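Long-range contacts in protein toll (Drosophila melanogaster, PDB 4LXR), which serves as the cell-surface receptor for the cleaved, active form of spaetzle, triggering antifungal signalling and setting dorsal-ventral polarity in the embryo: residues A301-L306 / G323-K328; L330-L335 / H353-L358; R369-L374 / T391-R396; R400-R405 / N421-Q426. All blocks are in the same frame, centred on the assembly; numbering follows the deposited sequence.

All four interactions join neighbouring coils of the leucine-rich-repeat solenoid in the extracellular part of Toll. Interactions 1 and 3 lie where the chain leaves the concave-side strands, and backbone groups are hydrogen-bonded across both, in interaction 1 mainly through an asparagine side chain. Interaction 3 is buried and adds a salt bridge across the contact and another within one segment; interaction 1 is partly buried. Further along the coils come interactions 2 and 4, in which water replaces direct backbone bonds: interaction 2 packs leucine and proline around two turns, and interaction 4 is a surface contact with a weak arginine-aspartate bridge. Leucines L306, L330 and L334 link interactions 1 and 2, L354 and L370 link 2 and 3, and N421 joins 4 to M394 in 3.

Interaction 1 (A301-L306 / G323-K328); sequences AELQSL and GDNLLK
The carboxamide of N325 meets the neighbouring coil with its oxygen end, while the L303 side chain runs alongside it, CB 3.6 Å from OD1. N325 is the consensus asparagine of the leucine-rich repeat, placed just past the strand of LRR 8 to satisfy backbone that a tight bend would otherwise leave without partners. Its OD1 accepts two backbone bonds from LRR 7. A301 N approaches at 2.8 Å, only 15° from the carbonyl plane, and L303 N comes in at 3.1 Å, more steeply inclined; both N-H groups aim almost straight at the oxygen. The other end, ND2, donates to L299 O and L322 O, so both ends of the amide are engaged and its rotation is fixed. With CG beside the backbone N (chi1 -69°), the amide is held against the adjacent coil.

Next along the chain, L326 N donates to L303 O at 2.8 Å, carrying the backbone pairing past the asparagine. Leucine suits the buried places of L303, L306 and L327: L327 reaches with CD2 to L306 CG (4.0 Å), the two side chains crossing nearly at right angles. L326 lies nearer the surface, its CD1 against E302 CB at 3.9 Å. Where the chains diverge, a water takes the place of a direct bond, donating to Q304 O at 2.7 Å and accepting from K328 N at 2.9 Å.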
loop_
_atom_site.group_PDB
_atom_site.type_symbol
_atom_site.label_atom_id
_atom_site.label_comp_id
_atom_site.label_asym_id
_atom_site.label_seq_id
_atom_site.Cartn_x
_atom_site.Cartn_y
_atom_site.Cartn_z
ATOM N N ALA A 301 8.285 -25.525 4.807
ATOM C CA ALA A 301 8.338 -26.515 5.872
ATOM C C ALA A 301 9.585 -26.361 6.756
ATOM O O ALA A 301 10.061 -27.338 7.343
ATOM C CB ALA A 301 8.284 -27.903 5.267
ATOM N N GLU A 302 10.096 -25.132 6.856
ATOM C CA GLU A 302 11.341 -24.821 7.587
ATOM C C GLU A 302 12.541 -25.548 6.980
ATOM O O GLU A 302 13.427 -26.002 7.696
ATOM C CB GLU A 302 11.249 -25.173 9.072
ATOM C CG GLU A 302 9.887 -25.037 9.691
ATOM C CD GLU A 302 9.549 -23.621 9.991
ATOM O OE1 GLU A 302 8.765 -23.024 9.218
ATOM O OE2 GLU A 302 10.063 -23.117 11.008
ATOM N N LEU A 303 12.558 -25.671 5.659
ATOM C CA LEU A 303 13.600 -26.434 4.994
ATOM C C LEU A 303 14.939 -25.744 5.231
ATOM O O LEU A 303 15.050 -24.512 5.094
ATOM C CB LEU A 303 13.287 -26.552 3.492
ATOM C CG LEU A 303 12.070 -27.411 3.130
ATOM C CD1 LEU A 303 11.526 -27.067 1.730
ATOM C CD2 LEU A 303 12.392 -28.916 3.256
ATOM N N GLN A 304 15.940 -26.537 5.604
ATOM C CA GLN A 304 17.261 -26.005 5.938
ATOM C C GLN A 304 18.206 -26.045 4.739
ATOM O O GLN A 304 19.086 -25.194 4.606
ATOM C CB GLN A 304 17.867 -26.763 7.126
ATOM C CG GLN A 304 17.422 -26.229 8.474
ATOM C CD GLN A 304 17.863 -27.106 9.621
ATOM O OE1 GLN A 304 17.036 -27.712 10.296
ATOM N NE2 GLN A 304 19.176 -27.181 9.851
ATOM N N SER A 305 18.007 -27.036 3.871
ATOM C CA SER A 305 18.800 -27.177 2.655
ATOM C C SER A 305 18.099 -28.102 1.661
ATOM O O SER A 305 17.204 -28.871 2.037
ATOM C CB SER A 305 20.201 -27.710 2.982
ATOM O OG SER A 305 20.124 -28.995 3.558
ATOM N N LEU A 306 18.493 -28.004 0.394
ATOM C CA LEU A 306 17.942 -28.848 -0.663
ATOM C C LEU A 306 19.069 -29.593 -1.383
ATOM O O LEU A 306 20.183 -29.078 -1.509
ATOM C CB LEU A 306 17.173 -27.997 -1.672
ATOM C CG LEU A 306 16.030 -27.147 -1.115
ATOM C CD1 LEU A 306 15.448 -26.240 -2.207
ATOM C CD2 LEU A 306 14.952 -28.025 -0.485
ATOM N N GLY A 323 9.562 -19.881 -0.620
ATOM C CA GLY A 323 9.498 -18.848 0.387
ATOM C C GLY A 323 9.234 -19.400 1.772
ATOM O O GLY A 323 8.616 -20.457 1.926
ATOM N N ASP A 324 9.737 -18.676 2.770
ATOM C CA ASP A 324 9.506 -18.947 4.183
ATOM C C ASP A 324 10.089 -20.265 4.657
ATOM O O ASP A 324 9.453 -21.002 5.415
ATOM C CB ASP A 324 8.018 -18.846 4.540
ATOM C CG ASP A 324 7.450 -17.476 4.255
ATOM O OD1 ASP A 324 7.591 -16.564 5.107
ATOM O OD2 ASP A 324 6.861 -17.310 3.173
ATOM N N ASN A 325 11.302 -20.564 4.210
ATOM C CA ASN A 325 12.035 -21.688 4.777
ATOM C C ASN A 325 13.213 -21.134 5.540
ATOM O O ASN A 325 13.194 -19.958 5.892
ATOM C CB ASN A 325 12.423 -22.685 3.690
ATOM C CG ASN A 325 11.212 -23.400 3.131
ATOM O OD1 ASN A 325 10.606 -24.215 3.819
ATOM N ND2 ASN A 325 10.833 -23.075 1.902
ATOM N N LEU A 326 14.223 -21.961 5.802
ATOM C CA LEU A 326 15.408 -21.521 6.542
ATOM C C LEU A 326 16.683 -21.663 5.707
ATOM O O LEU A 326 17.764 -21.878 6.253
ATOM C CB LEU A 326 15.546 -22.326 7.848
ATOM C CG LEU A 326 14.369 -22.185 8.828
ATOM C CD1 LEU A 326 14.490 -23.168 10.002
ATOM C CD2 LEU A 326 14.266 -20.740 9.333
ATOM N N LEU A 327 16.554 -21.529 4.389
ATOM C CA LEU A 327 17.655 -21.813 3.471
ATOM C C LEU A 327 18.787 -20.792 3.615
ATOM O O LEU A 327 18.532 -19.587 3.598
ATOM C CB LEU A 327 17.121 -21.852 2.028
ATOM C CG LEU A 327 16.055 -22.926 1.739
ATOM C CD1 LEU A 327 15.290 -22.665 0.447
ATOM C CD2 LEU A 327 16.663 -24.316 1.702
ATOM N N LYS A 328 20.023 -21.270 3.786
ATOM C CA LYS A 328 21.198 -20.386 3.863
ATOM C C LYS A 328 21.854 -20.191 2.502
ATOM O O LYS A 328 22.459 -19.142 2.245
ATOM C CB LYS A 328 22.245 -20.905 4.843
ATOM C CG LYS A 328 21.831 -20.877 6.303
ATOM C CD LYS A 328 22.908 -21.505 7.192
ATOM C CE LYS A 328 22.431 -21.609 8.633
ATOM N NZ LYS A 328 21.666 -20.392 9.053
HETATM O O HOH W 1 7.747 -21.324 7.472
HETATM O O HOH W 2 20.943 -23.942 3.059
#

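Interaction 2 (L330-L335 / H353-L358); sequences LPATLL and HLPDSL
Apolar packing centres on L358, whose two methyls reach different parts of the preceding coil. CD2 meets L330 CD1 at 3.8 Å, the two side chains crossing at a slant, while CD1 approaches both L334 CB and L335 CD1 and also touches P331 O. With CG opposite the backbone N (chi1 176°), the fork is directed to LRR 8. Nearer the surface, A332 CB rests on P355 CB at 3.7 Å and beside S357 OG; a small methyl suits the place where one turn lies close against the next.

Carbon-to-oxygen contact is supplied by the P355 ring, whose CG lies 3.2 Å from L330 O. Within each coil the backbone bonds close equivalent type I turns: L334 N donates to P331 O, and L358 N to P355 O at 3.0 Å. Proline fits the first place of each turn, where its carbonyl is needed but its nitrogen is not.

Water supplies the polar link between coils. One molecule accepts from L335 N at 2.9 Å and donates to A332 O and L358 O, though nearby acceptors compete for its protons. A second lies 2.6 Å from L358 O and bonds weakly to L335 O. With no direct hydrogen bond between them, these two turns are joined by leucine and proline packing and by water, unlike the continuous backbone pairing of a sheet.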
loop_
_atom_site.group_PDB
_atom_site.type_symbol
_atom_site.label_atom_id
_atom_site.label_comp_id
_atom_site.label_asym_id
_atom_site.label_seq_id
_atom_site.Cartn_x
_atom_site.Cartn_y
_atom_site.Cartn_z
ATOM N N LEU A 330 21.799 -22.319 -1.839
ATOM C CA LEU A 330 21.238 -23.325 -2.726
ATOM C C LEU A 330 22.384 -23.967 -3.488
ATOM O O LEU A 330 23.325 -23.274 -3.856
ATOM C CB LEU A 330 20.283 -22.671 -3.724
ATOM C CG LEU A 330 19.012 -22.045 -3.158
ATOM C CD1 LEU A 330 18.197 -21.449 -4.289
ATOM C CD2 LEU A 330 18.201 -23.093 -2.402
ATOM N N PRO A 331 22.306 -25.286 -3.748
ATOM C CA PRO A 331 23.374 -25.903 -4.550
ATOM C C PRO A 331 23.357 -25.271 -5.930
ATOM O O PRO A 331 22.277 -24.950 -6.415
ATOM C CB PRO A 331 22.953 -27.375 -4.665
ATOM C CG PRO A 331 21.721 -27.534 -3.817
ATOM C CD PRO A 331 21.158 -26.179 -3.536
ATOM N N ALA A 332 24.522 -25.082 -6.536
ATOM C CA ALA A 332 24.627 -24.462 -7.853
ATOM C C ALA A 332 23.868 -25.200 -8.974
ATOM O O ALA A 332 23.488 -24.582 -9.964
ATOM C CB ALA A 332 26.125 -24.267 -8.243
ATOM N N THR A 333 23.658 -26.509 -8.834
ATOM C CA THR A 333 23.008 -27.286 -9.903
ATOM C C THR A 333 21.485 -27.385 -9.754
ATOM O O THR A 333 20.817 -27.974 -10.600
ATOM C CB THR A 333 23.586 -28.726 -10.029
ATOM O OG1 THR A 333 23.349 -29.452 -8.813
ATOM C CG2 THR A 333 25.098 -28.707 -10.342
ATOM N N LEU A 334 20.944 -26.809 -8.684
ATOM C CA LEU A 334 19.529 -26.970 -8.359
ATOM C C LEU A 334 18.580 -26.724 -9.533
ATOM O O LEU A 334 17.616 -27.472 -9.715
ATOM C CB LEU A 334 19.123 -26.070 -7.193
ATOM C CG LEU A 334 17.700 -26.369 -6.707
ATOM C CD1 LEU A 334 17.604 -27.801 -6.186
ATOM C CD2 LEU A 334 17.249 -25.385 -5.645
ATOM N N LEU A 335 18.865 -25.693 -10.330
ATOM C CA LEU A 335 17.956 -25.268 -11.393
ATOM C C LEU A 335 18.545 -25.463 -12.780
ATOM O O LEU A 335 18.108 -24.841 -13.748
ATOM C CB LEU A 335 17.562 -23.803 -11.206
ATOM C CG LEU A 335 16.894 -23.465 -9.875
ATOM C CD1 LEU A 335 16.734 -21.978 -9.740
ATOM C CD2 LEU A 335 15.534 -24.143 -9.735
ATOM N N HIS A 353 24.265 -16.187 0.409
ATOM C CA HIS A 353 24.837 -16.138 -0.932
ATOM C C HIS A 353 24.192 -17.144 -1.888
ATOM O O HIS A 353 23.697 -18.191 -1.476
ATOM C CB HIS A 353 26.347 -16.372 -0.881
ATOM C CG HIS A 353 26.728 -17.695 -0.296
ATOM N ND1 HIS A 353 26.802 -18.846 -1.050
ATOM C CD2 HIS A 353 27.047 -18.051 0.971
ATOM C CE1 HIS A 353 27.156 -19.855 -0.272
ATOM N NE2 HIS A 353 27.313 -19.397 0.958
ATOM N N LEU A 354 24.197 -16.791 -3.169
ATOM C CA LEU A 354 23.709 -17.641 -4.240
ATOM C C LEU A 354 24.882 -17.889 -5.173
ATOM O O LEU A 354 25.640 -16.967 -5.462
ATOM C CB LEU A 354 22.595 -16.938 -5.007
ATOM C CG LEU A 354 21.398 -16.469 -4.189
ATOM C CD1 LEU A 354 20.490 -15.618 -5.037
ATOM C CD2 LEU A 354 20.642 -17.671 -3.625
ATOM N N PRO A 355 25.054 -19.138 -5.629
ATOM C CA PRO A 355 26.167 -19.406 -6.541
ATOM C C PRO A 355 25.957 -18.661 -7.842
ATOM O O PRO A 355 24.826 -18.577 -8.310
ATOM C CB PRO A 355 26.071 -20.919 -6.780
ATOM C CG PRO A 355 25.360 -21.435 -5.573
ATOM C CD PRO A 355 24.330 -20.370 -5.278
ATOM N N ASP A 356 27.043 -18.142 -8.403
ATOM C CA ASP A 356 27.027 -17.372 -9.639
ATOM C C ASP A 356 26.362 -18.099 -10.800
ATOM O O ASP A 356 25.793 -17.460 -11.690
ATOM C CB ASP A 356 28.458 -16.963 -10.024
ATOM C CG ASP A 356 28.908 -15.675 -9.331
ATOM O OD1 ASP A 356 28.062 -14.985 -8.721
ATOM O OD2 ASP A 356 30.103 -15.337 -9.416
ATOM N N SER A 357 26.432 -19.429 -10.792
ATOM C CA SER A 357 25.919 -20.229 -11.899
ATOM C C SER A 357 24.474 -20.717 -11.673
ATOM O O SER A 357 23.912 -21.433 -12.501
ATOM C CB SER A 357 26.858 -21.416 -12.168
ATOM O OG SER A 357 26.709 -22.451 -11.196
ATOM N N LEU A 358 23.866 -20.317 -10.563
ATOM C CA LEU A 358 22.555 -20.867 -10.195
ATOM C C LEU A 358 21.486 -20.607 -11.263
ATOM O O LEU A 358 20.662 -21.482 -11.561
ATOM C CB LEU A 358 22.106 -20.330 -8.824
ATOM C CG LEU A 358 20.707 -20.752 -8.344
ATOM C CD1 LEU A 358 20.629 -22.259 -8.066
ATOM C CD2 LEU A 358 20.284 -19.955 -7.113
HETATM O O HOH W 3 21.146 -24.145 -11.105
HETATM O O HOH W 4 19.941 -22.547 -13.803
#

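Interaction 3 (R369-L374 / T391-R396); sequences RLEDNL and TLVMSR
D372 OD2 is gripped by two nitrogens of R396, NH2 at 2.8 Å and, weakly, NE. NE bonds better to OD1, also at 2.8 Å, so the guanidinium takes the carboxylate side-on, one nitrogen for each oxygen. Both main bonds use the syn side of the carboxylate and lie within 2° of the guanidinium plane; the two groups are turned 29° apart. R396 is exposed, and its long chain, bent at chi3 (-56°), curls back alongside D372.

A second ion pair forms within 369-374: in the R369 conformer described here, NE and NH1 both donate to E371 OE2. The two methyls of V393 let one residue meet both members of this pair: CG2 lies over one guanidinium face, 3.5 Å from R369 NE, while CG1 touches E371 OE1 of the carboxylate.

The backbones run parallel. L370 N donates to V393 O at 2.7 Å and D372 N to S395 O at 2.8 Å. On the interior side L370 CD1 packs on M394 CE at 4.1 Å. N373, the consensus asparagine, turns inward: ND2 binds L370 O and L346 O, and OD1 takes L351 N. A short parallel strand in each coil, inward apolar residues and the asparagine that follows make up the leucine-rich-repeat pattern, with the outward R369, E371 and V393 on the concave side of the solenoid.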
loop_
_atom_site.group_PDB
_atom_site.type_symbol
_atom_site.label_atom_id
_atom_site.label_comp_id
_atom_site.label_asym_id
_atom_site.label_seq_id
_atom_site.Cartn_x
_atom_site.Cartn_y
_atom_site.Cartn_z
ATOM N N ARG A 369 11.910 -13.444 -6.732
ATOM C CA ARG A 369 11.657 -12.874 -5.413
ATOM C C ARG A 369 12.712 -13.329 -4.419
ATOM O O ARG A 369 12.766 -14.507 -4.044
ATOM C CB ARG A 369 10.268 -13.270 -4.916
ATOM C CG ARG A 369 9.141 -13.017 -5.915
ATOM C CD ARG A 369 8.854 -11.530 -6.100
ATOM N NE ARG A 369 8.426 -10.891 -4.852
ATOM C CZ ARG A 369 7.408 -10.038 -4.749
ATOM N NH1 ARG A 369 7.107 -9.501 -3.570
ATOM N NH2 ARG A 369 6.697 -9.712 -5.823
ATOM N N LEU A 370 13.557 -12.393 -3.997
ATOM C CA LEU A 370 14.615 -12.690 -3.047
ATOM C C LEU A 370 14.484 -11.861 -1.779
ATOM O O LEU A 370 15.412 -11.811 -0.975
ATOM C CB LEU A 370 15.989 -12.434 -3.689
ATOM C CG LEU A 370 16.329 -13.359 -4.861
ATOM C CD1 LEU A 370 17.575 -12.865 -5.620
ATOM C CD2 LEU A 370 16.537 -14.771 -4.331
ATOM N N GLU A 371 13.349 -11.184 -1.612
ATOM C CA GLU A 371 13.206 -10.243 -0.500
ATOM C C GLU A 371 13.287 -10.985 0.844
ATOM O O GLU A 371 13.043 -12.192 0.909
ATOM C CB GLU A 371 11.912 -9.399 -0.638
ATOM C CG GLU A 371 10.586 -10.192 -0.543
ATOM C CD GLU A 371 10.077 -10.688 -1.894
ATOM O OE1 GLU A 371 10.904 -10.886 -2.819
ATOM O OE2 GLU A 371 8.838 -10.863 -2.035
ATOM N N ASP A 372 13.658 -10.265 1.899
ATOM C CA ASP A 372 13.741 -10.817 3.258
ATOM C C ASP A 372 14.748 -11.955 3.401
ATOM O O ASP A 372 14.441 -13.066 3.865
ATOM C CB ASP A 372 12.348 -11.166 3.810
ATOM C CG ASP A 372 11.478 -9.919 3.995
ATOM O OD1 ASP A 372 11.727 -9.133 4.936
ATOM O OD2 ASP A 372 10.570 -9.705 3.178
ATOM N N ASN A 373 15.971 -11.628 3.011
ATOM C CA ASN A 373 17.097 -12.521 3.129
ATOM C C ASN A 373 18.304 -11.739 3.639
ATOM O O ASN A 373 18.163 -10.610 4.098
ATOM C CB ASN A 373 17.360 -13.196 1.782
ATOM C CG ASN A 373 16.490 -14.438 1.589
ATOM O OD1 ASN A 373 16.710 -15.451 2.243
ATOM N ND2 ASN A 373 15.486 -14.346 0.734
ATOM N N LEU A 374 19.482 -12.338 3.564
ATOM C CA LEU A 374 20.678 -11.727 4.116
ATOM C C LEU A 374 21.756 -11.600 3.064
ATOM O O LEU A 374 22.920 -11.783 3.367
ATOM C CB LEU A 374 21.208 -12.584 5.263
ATOM C CG LEU A 374 20.237 -12.807 6.425
ATOM C CD1 LEU A 374 20.807 -13.823 7.397
ATOM C CD2 LEU A 374 19.930 -11.487 7.138
ATOM N N THR A 391 10.526 -8.550 -13.280
ATOM C CA THR A 391 10.656 -7.924 -11.970
ATOM C C THR A 391 11.586 -8.690 -11.032
ATOM O O THR A 391 11.532 -9.918 -10.946
ATOM C CB THR A 391 9.296 -7.569 -11.293
ATOM O OG1 THR A 391 9.045 -8.434 -10.198
ATOM C CG2 THR A 391 8.164 -7.618 -12.260
ATOM N N LEU A 392 12.462 -7.927 -10.376
ATOM C CA LEU A 392 13.440 -8.428 -9.424
ATOM C C LEU A 392 13.172 -7.767 -8.072
ATOM O O LEU A 392 13.193 -6.528 -7.951
ATOM C CB LEU A 392 14.869 -8.105 -9.897
ATOM C CG LEU A 392 16.020 -8.520 -8.980
ATOM C CD1 LEU A 392 15.981 -10.051 -8.714
ATOM C CD2 LEU A 392 17.400 -8.097 -9.548
ATOM N N VAL A 393 12.900 -8.586 -7.060
ATOM C CA VAL A 393 12.607 -8.065 -5.722
ATOM C C VAL A 393 13.678 -8.545 -4.752
ATOM O O VAL A 393 13.840 -9.751 -4.549
ATOM C CB VAL A 393 11.200 -8.481 -5.219
ATOM C CG1 VAL A 393 10.874 -7.817 -3.879
ATOM C CG2 VAL A 393 10.144 -8.124 -6.239
ATOM N N MET A 394 14.433 -7.597 -4.189
ATOM C CA MET A 394 15.511 -7.921 -3.267
ATOM C C MET A 394 15.435 -7.038 -2.038
ATOM O O MET A 394 16.462 -6.720 -1.409
ATOM C CB MET A 394 16.879 -7.789 -3.938
ATOM C CG MET A 394 17.027 -8.675 -5.172
ATOM S SD MET A 394 18.714 -8.729 -5.766
ATOM C CE MET A 394 19.582 -9.484 -4.405
ATOM N N SER A 395 14.206 -6.654 -1.705
ATOM C CA SER A 395 13.929 -5.828 -0.532
ATOM C C SER A 395 14.371 -6.491 0.753
ATOM O O SER A 395 14.291 -7.714 0.885
ATOM C CB SER A 395 12.428 -5.563 -0.443
ATOM O OG SER A 395 11.939 -5.211 -1.716
ATOM N N ARG A 396 14.807 -5.670 1.705
ATOM C CA ARG A 396 15.152 -6.128 3.043
ATOM C C ARG A 396 16.167 -7.273 2.993
ATOM O O ARG A 396 15.925 -8.368 3.512
ATOM C CB ARG A 396 13.890 -6.512 3.835
ATOM C CG ARG A 396 12.974 -5.312 4.165
ATOM C CD ARG A 396 11.634 -5.725 4.785
ATOM N NE ARG A 396 10.940 -6.670 3.916
ATOM C CZ ARG A 396 10.136 -6.324 2.916
ATOM N NH1 ARG A 396 9.869 -5.052 2.667
ATOM N NH2 ARG A 396 9.595 -7.259 2.166
#

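Interaction 4 (R400-R405 / N421-Q426); sequences RTIDSR and NDIDLQ
Two successive coils of the leucine-rich-repeat solenoid, LRR 11 and LRR 12, meet here past their concave-side strands, where the second coil bends through an Asx turn. R400 and D424 form the charged link. R400 NH1 reaches D424 OD1 at 3.0 Å, a weak hydrogen bond (131° at the proton) within a salt bridge. The oxygen lies at the edge of the guanidinium, in its plane, but the two flat groups stand 79° apart, and NH1 alone makes the bridge.

The same OD1 closes the Asx turn by accepting Q426 N at 3.0 Å from above the carboxylate plane. Aspartate suits this place because its short side chain, with CG set between the backbone N and the carbonyl carbon (chi1 67°), can fold back over the backbone and still meet the arginine. Two waters bridge the coils. One runs between backbones, donating to R400 O at 2.7 Å and accepting weakly from L425 N; the other accepts from I402 N at 3.0 Å and from the side-chain NE2 of Q426 at 3.1 Å, although that side chain is poorly ordered. Beneath these polar groups I402 CD1 makes looser apolar contacts, 4.4 Å from I423 CD1 and 4.5 Å from L425 CD2; branched aliphatic residues suit the side turned to the interior.

D422 is paired instead with R398. Strand 401-402 runs parallel to strand 377-378 of the preceding coil, I402 also packs on F407 and F442, and segment 421-426 leads from strand 415-417 towards helix 429-433, with L425 resting on Y462.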
loop_
_atom_site.group_PDB
_atom_site.type_symbol
_atom_site.label_atom_id
_atom_site.label_comp_id
_atom_site.label_asym_id
_atom_site.label_seq_id
_atom_site.Cartn_x
_atom_site.Cartn_y
_atom_site.Cartn_z
ATOM N N ARG A 400 25.141 -4.354 -0.141
ATOM C CA ARG A 400 26.087 -3.269 0.038
ATOM C C ARG A 400 26.806 -2.961 -1.283
ATOM O O ARG A 400 27.097 -1.803 -1.585
ATOM C CB ARG A 400 27.066 -3.595 1.177
ATOM C CG ARG A 400 28.476 -3.065 0.992
ATOM C CD ARG A 400 28.925 -2.215 2.174
ATOM N NE ARG A 400 30.219 -1.575 1.929
ATOM C CZ ARG A 400 30.377 -0.464 1.211
ATOM N NH1 ARG A 400 29.320 0.132 0.664
ATOM N NH2 ARG A 400 31.588 0.049 1.033
ATOM N N THR A 401 27.084 -3.985 -2.082
ATOM C CA THR A 401 27.709 -3.741 -3.373
ATOM C C THR A 401 26.921 -4.303 -4.541
ATOM O O THR A 401 26.270 -5.344 -4.437
ATOM C CB THR A 401 29.140 -4.308 -3.463
ATOM O OG1 THR A 401 29.073 -5.735 -3.599
ATOM C CG2 THR A 401 29.946 -3.928 -2.241
ATOM N N ILE A 402 27.005 -3.596 -5.657
ATOM C CA ILE A 402 26.402 -4.013 -6.905
ATOM C C ILE A 402 27.491 -3.964 -7.965
ATOM O O ILE A 402 28.004 -2.894 -8.276
ATOM C CB ILE A 402 25.254 -3.079 -7.315
ATOM C CG1 ILE A 402 24.229 -2.977 -6.184
ATOM C CG2 ILE A 402 24.584 -3.578 -8.618
ATOM C CD1 ILE A 402 22.913 -2.356 -6.612
ATOM N N ASP A 403 27.869 -5.126 -8.495
ATOM C CA ASP A 403 28.928 -5.182 -9.489
ATOM C C ASP A 403 28.576 -4.288 -10.679
ATOM O O ASP A 403 27.399 -4.159 -11.050
ATOM C CB ASP A 403 29.147 -6.608 -9.965
ATOM C CG ASP A 403 30.320 -6.718 -10.911
ATOM O OD1 ASP A 403 30.131 -6.495 -12.128
ATOM O OD2 ASP A 403 31.437 -7.005 -10.433
ATOM N N SER A 404 29.591 -3.679 -11.278
ATOM C CA SER A 404 29.350 -2.704 -12.339
ATOM C C SER A 404 28.712 -3.367 -13.556
ATOM O O SER A 404 28.044 -2.707 -14.337
ATOM C CB SER A 404 30.639 -1.954 -12.715
ATOM O OG SER A 404 31.613 -2.847 -13.225
ATOM N N ARG A 405 28.890 -4.679 -13.694
ATOM C CA ARG A 405 28.291 -5.408 -14.809
ATOM C C ARG A 405 27.076 -6.250 -14.421
ATOM O O ARG A 405 26.596 -7.058 -15.228
ATOM C CB ARG A 405 29.344 -6.263 -15.529
ATOM C CG ARG A 405 30.495 -5.434 -16.096
ATOM C CD ARG A 405 31.402 -6.223 -17.028
ATOM N NE ARG A 405 30.727 -6.665 -18.248
ATOM C CZ ARG A 405 30.407 -5.873 -19.272
ATOM N NH1 ARG A 405 30.678 -4.575 -19.228
ATOM N NH2 ARG A 405 29.800 -6.379 -20.340
ATOM N N ASN A 421 18.028 -1.726 2.089
ATOM C CA ASN A 421 19.312 -2.392 2.010
ATOM C C ASN A 421 20.388 -1.429 2.506
ATOM O O ASN A 421 20.062 -0.428 3.149
ATOM C CB ASN A 421 19.563 -2.880 0.578
ATOM C CG ASN A 421 18.906 -4.223 0.308
ATOM O OD1 ASN A 421 19.338 -5.235 0.856
ATOM N ND2 ASN A 421 17.853 -4.241 -0.520
ATOM N N ASP A 422 21.656 -1.720 2.225
ATOM C CA ASP A 422 22.749 -0.847 2.664
ATOM C C ASP A 422 23.495 -0.297 1.465
ATOM O O ASP A 422 24.721 -0.204 1.473
ATOM C CB ASP A 422 23.729 -1.604 3.558
ATOM C CG ASP A 422 23.209 -1.792 4.964
ATOM O OD1 ASP A 422 22.874 -0.781 5.613
ATOM O OD2 ASP A 422 23.134 -2.953 5.418
ATOM N N ILE A 423 22.752 0.049 0.421
ATOM C CA ILE A 423 23.352 0.470 -0.834
ATOM C C ILE A 423 23.755 1.936 -0.833
ATOM O O ILE A 423 22.911 2.821 -0.673
ATOM C CB ILE A 423 22.393 0.221 -2.003
ATOM C CG1 ILE A 423 22.003 -1.260 -2.043
ATOM C CG2 ILE A 423 23.025 0.663 -3.301
ATOM C CD1 ILE A 423 20.752 -1.539 -2.842
ATOM N N ASP A 424 25.046 2.200 -1.017
ATOM C CA ASP A 424 25.500 3.589 -1.126
ATOM C C ASP A 424 26.090 3.933 -2.505
ATOM O O ASP A 424 26.442 5.087 -2.774
ATOM C CB ASP A 424 26.474 3.944 0.016
ATOM C CG ASP A 424 27.794 3.191 -0.066
ATOM O OD1 ASP A 424 27.945 2.301 -0.934
ATOM O OD2 ASP A 424 28.686 3.484 0.761
ATOM N N LEU A 425 26.209 2.921 -3.360
ATOM C CA LEU A 425 26.842 3.049 -4.680
ATOM C C LEU A 425 28.248 3.654 -4.632
ATOM O O LEU A 425 28.779 4.089 -5.654
ATOM C CB LEU A 425 25.946 3.798 -5.669
ATOM C CG LEU A 425 24.598 3.153 -5.998
ATOM C CD1 LEU A 425 23.889 3.960 -7.078
ATOM C CD2 LEU A 425 24.763 1.690 -6.434
ATOM N N GLN A 426 28.829 3.669 -3.433
ATOM C CA GLN A 426 30.254 3.927 -3.218
ATOM C C GLN A 426 30.740 5.192 -3.907
ATOM O O GLN A 426 31.706 5.158 -4.662
ATOM C CB GLN A 426 31.074 2.710 -3.673
ATOM C CG GLN A 426 30.414 1.371 -3.311
ATOM C CD GLN A 426 31.365 0.191 -3.385
ATOM O OE1 GLN A 426 32.476 0.240 -2.858
ATOM N NE2 GLN A 426 30.931 -0.877 -4.040
HETATM O O HOH W 5 26.642 0.194 -3.387
HETATM O O HOH W 6 28.095 -0.817 -5.383
#